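Local atomic coordinates of COG3291: FOG: PKD repeat (PDB entry 1WMX), a protein that probably binds cellulose chains through this family 30 carbohydrate-binding module, one part of a much longer multidomain protein assigned to cellulose breakdown. Residues T41-N46 with T169-D174. Numbering follows the deposited sequence.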
loop_
_atom_site.group_PDB
_atom_site.type_symbol
_atom_site.label_atom_id
_atom_site.label_comp_id
_atom_site.label_asym_id
_atom_site.label_seq_id
_atom_site.Cartn_x
_atom_site.Cartn_y
_atom_site.Cartn_z
ATOM N N THR B 41 10.976 -10.788 -26.077
ATOM C CA THR B 41 12.170 -11.148 -26.815
ATOM C C THR B 41 12.128 -10.587 -28.234
ATOM O O THR B 41 13.101 -10.678 -28.979
ATOM C CB THR B 41 12.328 -12.675 -26.867
ATOM O OG1 THR B 41 13.584 -13.001 -27.465
ATOM C CG2 THR B 41 11.211 -13.304 -27.687
ATOM N N THR B 42 10.998 -9.999 -28.608
ATOM C CA THR B 42 10.866 -9.416 -29.934
ATOM C C THR B 42 11.200 -7.922 -29.904
ATOM O O THR B 42 11.947 -7.442 -30.757
ATOM C CB THR B 42 9.454 -9.656 -30.515
ATOM O OG1 THR B 42 8.469 -9.062 -29.666
ATOM C CG2 THR B 42 9.186 -11.151 -30.614
ATOM N N VAL B 43 10.657 -7.176 -28.943
ATOM C CA VAL B 43 11.008 -5.758 -28.867
ATOM C C VAL B 43 12.234 -5.734 -27.955
ATOM O O VAL B 43 12.167 -6.107 -26.783
ATOM C CB VAL B 43 9.859 -4.875 -28.299
ATOM C CG1 VAL B 43 8.522 -5.498 -28.612
ATOM C CG2 VAL B 43 10.031 -4.647 -26.839
ATOM N N THR B 44 13.365 -5.319 -28.510
ATOM C CA THR B 44 14.609 -5.315 -27.761
ATOM C C THR B 44 15.273 -3.955 -27.664
ATOM O O THR B 44 14.883 -3.004 -28.334
ATOM C CB THR B 44 15.607 -6.288 -28.401
ATOM O OG1 THR B 44 15.879 -5.869 -29.745
ATOM C CG2 THR B 44 15.034 -7.690 -28.442
ATOM N N TYR B 45 16.272 -3.878 -26.795
ATOM C CA TYR B 45 17.044 -2.663 -26.618
ATOM C C TYR B 45 18.488 -3.072 -26.417
ATOM O O TYR B 45 18.809 -3.833 -25.501
ATOM C CB TYR B 45 16.568 -1.857 -25.417
ATOM C CG TYR B 45 17.083 -0.441 -25.461
ATOM C CD1 TYR B 45 16.725 0.412 -26.502
ATOM C CD2 TYR B 45 17.936 0.045 -24.474
ATOM C CE1 TYR B 45 17.199 1.721 -26.562
ATOM C CE2 TYR B 45 18.419 1.356 -24.522
ATOM C CZ TYR B 45 18.043 2.190 -25.569
ATOM O OH TYR B 45 18.477 3.496 -25.608
ATOM N N ASN B 46 19.357 -2.566 -27.285
ATOM C CA ASN B 46 20.770 -2.901 -27.238
ATOM C C ASN B 46 20.893 -4.406 -27.371
ATOM O O ASN B 46 21.739 -5.029 -26.735
ATOM C CB ASN B 46 21.401 -2.424 -25.925
ATOM C CG ASN B 46 21.432 -0.911 -25.817
ATOM O OD1 ASN B 46 21.868 -0.229 -26.745
ATOM N ND2 ASN B 46 20.976 -0.378 -24.683
ATOM N N THR B 169 0.610 -0.101 -23.041
ATOM C CA THR B 169 1.773 -0.971 -23.109
ATOM C C THR B 169 3.062 -0.176 -23.178
ATOM O O THR B 169 3.168 0.786 -23.933
ATOM C CB THR B 169 1.724 -1.875 -24.346
ATOM O OG1 THR B 169 0.494 -2.604 -24.352
ATOM C CG2 THR B 169 2.896 -2.854 -24.341
ATOM N N VAL B 170 4.030 -0.575 -22.360
ATOM C CA VAL B 170 5.354 0.037 -22.351
ATOM C C VAL B 170 6.339 -1.108 -22.199
ATOM O O VAL B 170 5.965 -2.228 -21.835
ATOM C CB VAL B 170 5.572 1.038 -21.188
ATOM C CG1 VAL B 170 4.682 2.248 -21.369
ATOM C CG2 VAL B 170 5.321 0.359 -19.854
ATOM N N TRP B 171 7.596 -0.819 -22.491
ATOM C CA TRP B 171 8.660 -1.794 -22.403
ATOM C C TRP B 171 9.785 -1.153 -21.608
ATOM O O TRP B 171 10.098 0.018 -21.807
ATOM C CB TRP B 171 9.126 -2.155 -23.814
ATOM C CG TRP B 171 8.142 -3.002 -24.566
ATOM C CD1 TRP B 171 8.096 -4.374 -24.601
ATOM C CD2 TRP B 171 7.058 -2.546 -25.384
ATOM N NE1 TRP B 171 7.060 -4.792 -25.396
ATOM C CE2 TRP B 171 6.404 -3.693 -25.890
ATOM C CE3 TRP B 171 6.575 -1.280 -25.742
ATOM C CZ2 TRP B 171 5.289 -3.615 -26.736
ATOM C CZ3 TRP B 171 5.465 -1.197 -26.582
ATOM C CH2 TRP B 171 4.836 -2.359 -27.070
ATOM N N PHE B 172 10.374 -1.908 -20.689
ATOM C CA PHE B 172 11.463 -1.391 -19.872
ATOM C C PHE B 172 12.759 -2.085 -20.263
ATOM O O PHE B 172 12.759 -3.188 -20.803
ATOM C CB PHE B 172 11.219 -1.638 -18.369
ATOM C CG PHE B 172 10.047 -0.878 -17.781
ATOM C CD1 PHE B 172 8.746 -1.365 -17.898
ATOM C CD2 PHE B 172 10.253 0.306 -17.072
ATOM C CE1 PHE B 172 7.662 -0.688 -17.310
ATOM C CE2 PHE B 172 9.183 0.994 -16.483
ATOM C CZ PHE B 172 7.880 0.490 -16.604
ATOM N N SER B 173 13.869 -1.437 -19.963
ATOM C CA SER B 173 15.173 -2.000 -20.254
ATOM C C SER B 173 16.166 -1.489 -19.223
ATOM O O SER B 173 16.011 -0.389 -18.699
ATOM C CB SER B 173 15.626 -1.582 -21.661
ATOM O OG SER B 173 16.932 -2.061 -21.932
ATOM N N ASP B 174 17.164 -2.304 -18.911
ATOM C CA ASP B 174 18.211 -1.908 -17.981
ATOM C C ASP B 174 17.702 -1.174 -16.741
ATOM O O ASP B 174 18.120 -0.047 -16.468
ATOM C CB ASP B 174 19.212 -1.005 -18.722
ATOM C CG ASP B 174 20.564 -0.933 -18.041
ATOM O OD1 ASP B 174 21.355 -0.028 -18.385
ATOM O OD2 ASP B 174 20.854 -1.782 -17.175
#
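Val-43 and Tyr-45 approach Trp-171 and Ser-173 with their CA atoms 7.9 and 6.7 Å apart respectively, and the direct contact between the short strand 44-45 and strand 168-178 is made by side chains. Both belong to the larger antiparallel sheet of a family 30 carbohydrate-binding module, a beta-sandwich, and each pairs through its backbone with strand 48-55 between them. The contact is consistent with a sheet curled enough for next-but-one strands to meet through alternate residues. Val-43 packs on one face of the Trp-171 indole, with CG1 3.4 Å above the ring plane, near the rim. CG2 is modelled too close to CD1, leaving its CH-pi contact over the five-membered ring doubtful in detail. Thr-169 CG2 lies 3.3 Å above the opposite face, so the indole is sandwiched between aliphatic groups, while a hydrogen bond from NE1 to Asp-40 OD1 fixes its rotation. Asp-40 also accepts from Thr-42 OG1, tying the corner at 41-43 to the same carboxylate. Farther along, the Tyr-45 ring meets that of Trp-133. With OG anti to the backbone N (chi1 177°), the Ser-173 hydroxyl reaches obliquely to the tyrosine, its OG 3.5 Å from both CB and CD2 of Tyr-45.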